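Local coordinates for protein FACT complex subunit SPT16 (Ashbya gossypii, PDB 6A8M) that probably acts, as the SPT16 subunit of the FACT histone chaperone, to reorganize nucleosomes during transcription, replication and DNA repair, here represented by its peptidase-like N-terminal domain, at residues 184-189 / 429-434; 392-397 / 420-425. All coordinates share one frame; numbering follows the deposited sequence.

Contact 1 (184-189 / 429-434); sequences YLQVSS and KVLTNY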
loop_
_atom_site.group_PDB
_atom_site.type_symbol
_atom_site.label_atom_id
_atom_site.label_comp_id
_atom_site.label_asym_id
_atom_site.label_seq_id
_atom_site.Cartn_x
_atom_site.Cartn_y
_atom_site.Cartn_z
ATOM N N TYR A 184 3.493 -3.224 -12.490
ATOM C CA TYR A 184 2.814 -4.056 -11.496
ATOM C C TYR A 184 1.581 -3.356 -10.942
ATOM O O TYR A 184 0.565 -4.008 -10.665
ATOM C CB TYR A 184 3.763 -4.438 -10.365
ATOM C CG TYR A 184 4.953 -5.261 -10.817
ATOM C CD1 TYR A 184 4.846 -6.191 -11.862
ATOM C CD2 TYR A 184 6.178 -5.121 -10.177
ATOM C CE1 TYR A 184 5.948 -6.929 -12.267
ATOM C CE2 TYR A 184 7.280 -5.873 -10.556
ATOM C CZ TYR A 184 7.159 -6.772 -11.602
ATOM O OH TYR A 184 8.267 -7.499 -11.982
ATOM N N LEU A 185 1.658 -2.033 -10.743
ATOM C CA LEU A 185 0.492 -1.287 -10.277
ATOM C C LEU A 185 -0.638 -1.306 -11.304
ATOM O O LEU A 185 -1.818 -1.321 -10.924
ATOM C CB LEU A 185 0.879 0.166 -9.950
ATOM C CG LEU A 185 1.704 0.281 -8.674
ATOM C CD1 LEU A 185 2.440 1.623 -8.684
ATOM C CD2 LEU A 185 0.827 0.216 -7.458
ATOM N N GLN A 186 -0.315 -1.304 -12.601
ATOM C CA GLN A 186 -1.389 -1.404 -13.588
ATOM C C GLN A 186 -2.005 -2.801 -13.591
ATOM O O GLN A 186 -3.224 -2.948 -13.745
ATOM C CB GLN A 186 -0.883 -1.019 -14.986
ATOM C CG GLN A 186 -1.967 -1.129 -16.066
ATOM C CD GLN A 186 -3.102 -0.123 -15.908
ATOM O OE1 GLN A 186 -3.078 0.959 -16.520
ATOM N NE2 GLN A 186 -4.137 -0.498 -15.132
ATOM N N VAL A 187 -1.184 -3.843 -13.437
ATOM C CA VAL A 187 -1.730 -5.195 -13.359
ATOM C C VAL A 187 -2.652 -5.298 -12.158
ATOM O O VAL A 187 -3.796 -5.752 -12.266
ATOM C CB VAL A 187 -0.604 -6.241 -13.275
ATOM C CG1 VAL A 187 -1.188 -7.635 -13.048
ATOM C CG2 VAL A 187 0.241 -6.254 -14.561
ATOM N N SER A 188 -2.158 -4.857 -11.001
ATOM C CA SER A 188 -2.950 -4.885 -9.775
ATOM C C SER A 188 -4.272 -4.151 -9.957
ATOM O O SER A 188 -5.337 -4.646 -9.552
ATOM C CB SER A 188 -2.149 -4.242 -8.649
ATOM O OG SER A 188 -2.924 -4.224 -7.466
ATOM N N SER A 189 -4.215 -2.946 -10.537
ATOM C CA SER A 189 -5.413 -2.135 -10.715
ATOM C C SER A 189 -6.415 -2.820 -11.633
ATOM O O SER A 189 -7.631 -2.778 -11.382
ATOM C CB SER A 189 -5.054 -0.752 -11.276
ATOM O OG SER A 189 -4.313 0.014 -10.321
ATOM N N LYS A 429 -2.686 9.364 -14.714
ATOM C CA LYS A 429 -3.304 8.305 -15.505
ATOM C C LYS A 429 -4.099 7.436 -14.545
ATOM O O LYS A 429 -3.539 6.918 -13.570
ATOM C CB LYS A 429 -2.237 7.491 -16.249
ATOM C CG LYS A 429 -2.732 6.241 -16.969
ATOM C CD LYS A 429 -1.536 5.448 -17.535
ATOM C CE LYS A 429 -1.970 4.231 -18.337
ATOM N NZ LYS A 429 -1.028 3.973 -19.467
ATOM N N VAL A 430 -5.403 7.316 -14.781
ATOM C CA VAL A 430 -6.252 6.502 -13.911
ATOM C C VAL A 430 -6.065 5.036 -14.289
ATOM O O VAL A 430 -6.279 4.646 -15.444
ATOM C CB VAL A 430 -7.722 6.931 -14.023
ATOM C CG1 VAL A 430 -8.620 6.066 -13.151
ATOM C CG2 VAL A 430 -7.877 8.429 -13.677
ATOM N N LEU A 431 -5.635 4.217 -13.323
ATOM C CA LEU A 431 -5.318 2.824 -13.611
ATOM C C LEU A 431 -6.515 1.890 -13.464
ATOM O O LEU A 431 -6.540 0.831 -14.100
ATOM C CB LEU A 431 -4.188 2.339 -12.698
ATOM C CG LEU A 431 -2.873 3.138 -12.729
ATOM C CD1 LEU A 431 -1.835 2.378 -11.907
ATOM C CD2 LEU A 431 -2.370 3.339 -14.164
ATOM N N THR A 432 -7.487 2.251 -12.633
ATOM C CA THR A 432 -8.708 1.477 -12.403
ATOM C C THR A 432 -9.791 2.061 -13.307
ATOM O O THR A 432 -10.192 3.221 -13.137
ATOM C CB THR A 432 -9.125 1.543 -10.931
ATOM O OG1 THR A 432 -9.032 2.900 -10.475
ATOM C CG2 THR A 432 -8.206 0.679 -10.044
ATOM N N ASN A 433 -10.244 1.271 -14.286
ATOM C CA ASN A 433 -11.133 1.752 -15.333
ATOM C C ASN A 433 -12.516 1.118 -15.270
ATOM O O ASN A 433 -13.322 1.339 -16.175
ATOM C CB ASN A 433 -10.488 1.531 -16.709
ATOM C CG ASN A 433 -9.127 2.211 -16.815
ATOM O OD1 ASN A 433 -8.105 1.576 -17.125
ATOM N ND2 ASN A 433 -9.103 3.512 -16.532
ATOM N N TYR A 434 -12.839 0.395 -14.197
ATOM C CA TYR A 434 -14.208 -0.074 -14.026
ATOM C C TYR A 434 -15.154 1.124 -14.006
ATOM O O TYR A 434 -14.829 2.183 -13.460
ATOM C CB TYR A 434 -14.349 -0.908 -12.746
ATOM C CG TYR A 434 -15.751 -1.434 -12.583
ATOM C CD1 TYR A 434 -16.218 -2.486 -13.383
ATOM C CD2 TYR A 434 -16.630 -0.852 -11.686
ATOM C CE1 TYR A 434 -17.525 -2.952 -13.255
ATOM C CE2 TYR A 434 -17.926 -1.308 -11.561
ATOM C CZ TYR A 434 -18.372 -2.350 -12.344
ATOM O OH TYR A 434 -19.676 -2.793 -12.218
HETATM O O HOH W 1 -5.361 2.590 -17.399
#
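Leu431 and the side chains of Gln186 and Ser189 form a buried packing contact in the peptidase-like (M24 family, pita-bread) part of the chain, between helix 179-208 and the loop that leaves the outermost strand 427-430. Leu431 has the largest share of the buried surface and Gln186 the next. The helix side offers a polar grip: Gln186 NE2 donates to Leu431 O at 2.9 Å, with an N-H...O angle of 155° and the acceptor almost in the amide plane. CG of Gln186 stands anti to the backbone N (chi1 179°) and the chain then bends at chi2, which turns the amide across the leucine. The same amide thus also covers Leu431 from the side, OE1 lying 3.4 Å from Leu431 CD2. Further out, a water lies 2.9 Å from both Gln186 OE1 and Asn433 OD1 and bridges the two side chains. With an alanine here, Leu431 O would probably lose this amide donor and the bridging water its partner on the helix, leaving one side of the leucine uncovered. The other branch, Leu431 CD1, reaches Leu185 CB at 4.0 Å, so the leucine fork spans the helix surface between Leu185 and Gln186. Beyond it, Ser189 CB meets Thr432 CG2 at 3.7 Å, while Thr432 OG1 is turned to Asp419. The loop is tied to the next turn of the helix as well, since Asp193 accepts from the backbone N of both Asn433 and Tyr434. Ser189 OG packs on Leu431 CB at 3.3 Å, yet its hydrogen bond goes back into its own helix: it donates to Leu185 O at 2.9 Å, from the face of that carbonyl opposite to the one used by Ser189 N.

Contact 2 (392-397 / 420-425); sequences GDCFNI and TVQLTS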
loop_
_atom_site.group_PDB
_atom_site.type_symbol
_atom_site.label_atom_id
_atom_site.label_comp_id
_atom_site.label_asym_id
_atom_site.label_seq_id
_atom_site.Cartn_x
_atom_site.Cartn_y
_atom_site.Cartn_z
ATOM N N GLY A 392 5.781 9.935 -11.110
ATOM C CA GLY A 392 5.997 8.550 -10.721
ATOM C C GLY A 392 5.312 8.132 -9.445
ATOM O O GLY A 392 5.306 6.923 -9.115
ATOM N N ASP A 393 4.749 9.075 -8.700
ATOM C CA ASP A 393 3.950 8.705 -7.542
ATOM C C ASP A 393 2.652 8.047 -7.983
ATOM O O ASP A 393 2.074 8.400 -9.010
ATOM C CB ASP A 393 3.611 9.931 -6.695
ATOM C CG ASP A 393 4.799 10.440 -5.890
ATOM O OD1 ASP A 393 5.855 9.775 -5.882
ATOM O OD2 ASP A 393 4.663 11.538 -5.302
ATOM N N CYS A 394 2.184 7.099 -7.175
ATOM C CA CYS A 394 0.902 6.451 -7.391
ATOM C C CYS A 394 0.019 6.735 -6.188
ATOM O O CYS A 394 0.453 6.545 -5.048
ATOM C CB CYS A 394 1.077 4.943 -7.563
ATOM S SG CYS A 394 -0.456 4.066 -7.950
ATOM N N PHE A 395 -1.219 7.165 -6.439
ATOM C CA PHE A 395 -2.133 7.504 -5.352
ATOM C C PHE A 395 -3.377 6.631 -5.362
ATOM O O PHE A 395 -3.873 6.196 -6.411
ATOM C CB PHE A 395 -2.568 8.988 -5.423
ATOM C CG PHE A 395 -1.444 9.933 -5.198
ATOM C CD1 PHE A 395 -1.139 10.369 -3.912
ATOM C CD2 PHE A 395 -0.647 10.327 -6.261
ATOM C CE1 PHE A 395 -0.063 11.214 -3.698
ATOM C CE2 PHE A 395 0.420 11.183 -6.057
ATOM C CZ PHE A 395 0.712 11.612 -4.768
ATOM N N ASN A 396 -3.869 6.378 -4.147
ATOM C CA ASN A 396 -5.251 5.983 -3.898
ATOM C C ASN A 396 -6.030 7.276 -3.674
ATOM O O ASN A 396 -5.890 7.908 -2.630
ATOM C CB ASN A 396 -5.291 5.067 -2.680
ATOM C CG ASN A 396 -6.691 4.750 -2.218
ATOM O OD1 ASN A 396 -7.646 4.886 -2.974
ATOM N ND2 ASN A 396 -6.808 4.292 -0.972
ATOM N N ILE A 397 -6.798 7.707 -4.673
ATOM C CA ILE A 397 -7.633 8.898 -4.530
ATOM C C ILE A 397 -9.001 8.393 -4.102
ATOM O O ILE A 397 -9.732 7.804 -4.908
ATOM C CB ILE A 397 -7.704 9.702 -5.838
ATOM C CG1 ILE A 397 -6.303 10.099 -6.308
ATOM C CG2 ILE A 397 -8.590 10.931 -5.683
ATOM C CD1 ILE A 397 -5.580 11.045 -5.333
ATOM N N THR A 420 -7.306 4.312 -8.463
ATOM C CA THR A 420 -5.848 4.326 -8.408
ATOM C C THR A 420 -5.313 5.205 -9.534
ATOM O O THR A 420 -5.701 5.043 -10.694
ATOM C CB THR A 420 -5.329 2.898 -8.512
ATOM O OG1 THR A 420 -5.911 2.141 -7.436
ATOM C CG2 THR A 420 -3.810 2.839 -8.420
ATOM N N VAL A 421 -4.457 6.160 -9.188
ATOM C CA VAL A 421 -3.989 7.169 -10.136
ATOM C C VAL A 421 -2.467 7.202 -10.121
ATOM O O VAL A 421 -1.858 7.367 -9.059
ATOM C CB VAL A 421 -4.545 8.567 -9.802
ATOM C CG1 VAL A 421 -4.038 9.596 -10.832
ATOM C CG2 VAL A 421 -6.086 8.555 -9.728
ATOM N N GLN A 422 -1.866 7.084 -11.295
ATOM C CA GLN A 422 -0.426 7.089 -11.478
ATOM C C GLN A 422 -0.005 8.422 -12.076
ATOM O O GLN A 422 -0.534 8.827 -13.109
ATOM C CB GLN A 422 -0.010 5.955 -12.415
ATOM C CG GLN A 422 1.452 5.978 -12.779
ATOM C CD GLN A 422 2.337 5.559 -11.615
ATOM O OE1 GLN A 422 2.142 4.494 -11.019
ATOM N NE2 GLN A 422 3.312 6.392 -11.282
ATOM N N LEU A 423 0.961 9.096 -11.451
ATOM C CA LEU A 423 1.568 10.268 -12.082
ATOM C C LEU A 423 2.581 9.791 -13.103
ATOM O O LEU A 423 3.518 9.071 -12.745
ATOM C CB LEU A 423 2.260 11.162 -11.052
ATOM C CG LEU A 423 1.458 12.248 -10.340
ATOM C CD1 LEU A 423 0.937 13.304 -11.334
ATOM C CD2 LEU A 423 0.325 11.618 -9.578
ATOM N N THR A 424 2.404 10.191 -14.362
ATOM C CA THR A 424 3.367 9.933 -15.423
ATOM C C THR A 424 3.842 11.246 -16.035
ATOM O O THR A 424 3.336 12.331 -15.725
ATOM C CB THR A 424 2.765 9.053 -16.526
ATOM O OG1 THR A 424 1.881 9.841 -17.324
ATOM C CG2 THR A 424 1.977 7.910 -15.910
ATOM N N SER A 425 4.829 11.139 -16.928
ATOM C CA SER A 425 5.297 12.345 -17.610
ATOM C C SER A 425 4.178 12.976 -18.430
ATOM O O SER A 425 4.167 14.196 -18.632
ATOM C CB SER A 425 6.508 12.029 -18.499
ATOM O OG SER A 425 7.613 11.571 -17.734
#
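Leu423, Val421 and Phe395 bury the most surface where 392-397 runs antiparallel to 420-425, and all three side chains lie on one face of the sheet. Leu423 CD2 sits at the edge of the Phe395 ring, near its plane, 3.5 Å from CE2; chi1 of -65° keeps the ring beside its own backbone N, and Phe378 meets it edge-to-face. Val421 CG2 extends the apolar row by touching Ile397 CG1 at 3.8 Å. The register is fixed by the hydrogen-bonded pair Phe395-Val421: Phe395 N to Val421 O is 2.7 Å and Val421 N to Phe395 O 2.8 Å, both donors in the carbonyl plane. Leu423 N continues the ladder to Asp393 O with a nearly straight bond (171°). At the end, Leu423 O accepts from Gly392 N and, from the opposite face of its plane, from Gln422 NE2 at 3.1 Å; that amide also makes a weak bond to Gly392 O. On the other face, Cys394 SG meets Thr420 CG2 at 3.6 Å, under helix 179-208. Strands 394-405 and 412-424 thereby form a beta hairpin, the middle strand and its neighbour in the five-stranded antiparallel sheet of the M24 pita-bread fold.

In the fold
Contacts 1 and 2 share one antiparallel sheet, their centres about 10 Å apart. Strand 412-424 is the common member: it pairs with 394-405 in contact 2, and its other edge takes up strand 427-430 and the residue that follows, with Lys429 N 2.7 Å from Gln422 O and Leu431 N 2.8 Å from Thr420 O, both probable hydrogen bonds. Helix 179-208 packs on the Thr420 and Gln422 face of this sheet, Ser189 OG lying 3.4 Å from Thr420 CG2 and Leu185 CD1 3.7 Å from Gln422 OE1. Contact 1 thus joins the helix to the chain leaving the edge strand, whereas contact 2 pairs two strands of the sheet that the same helix covers.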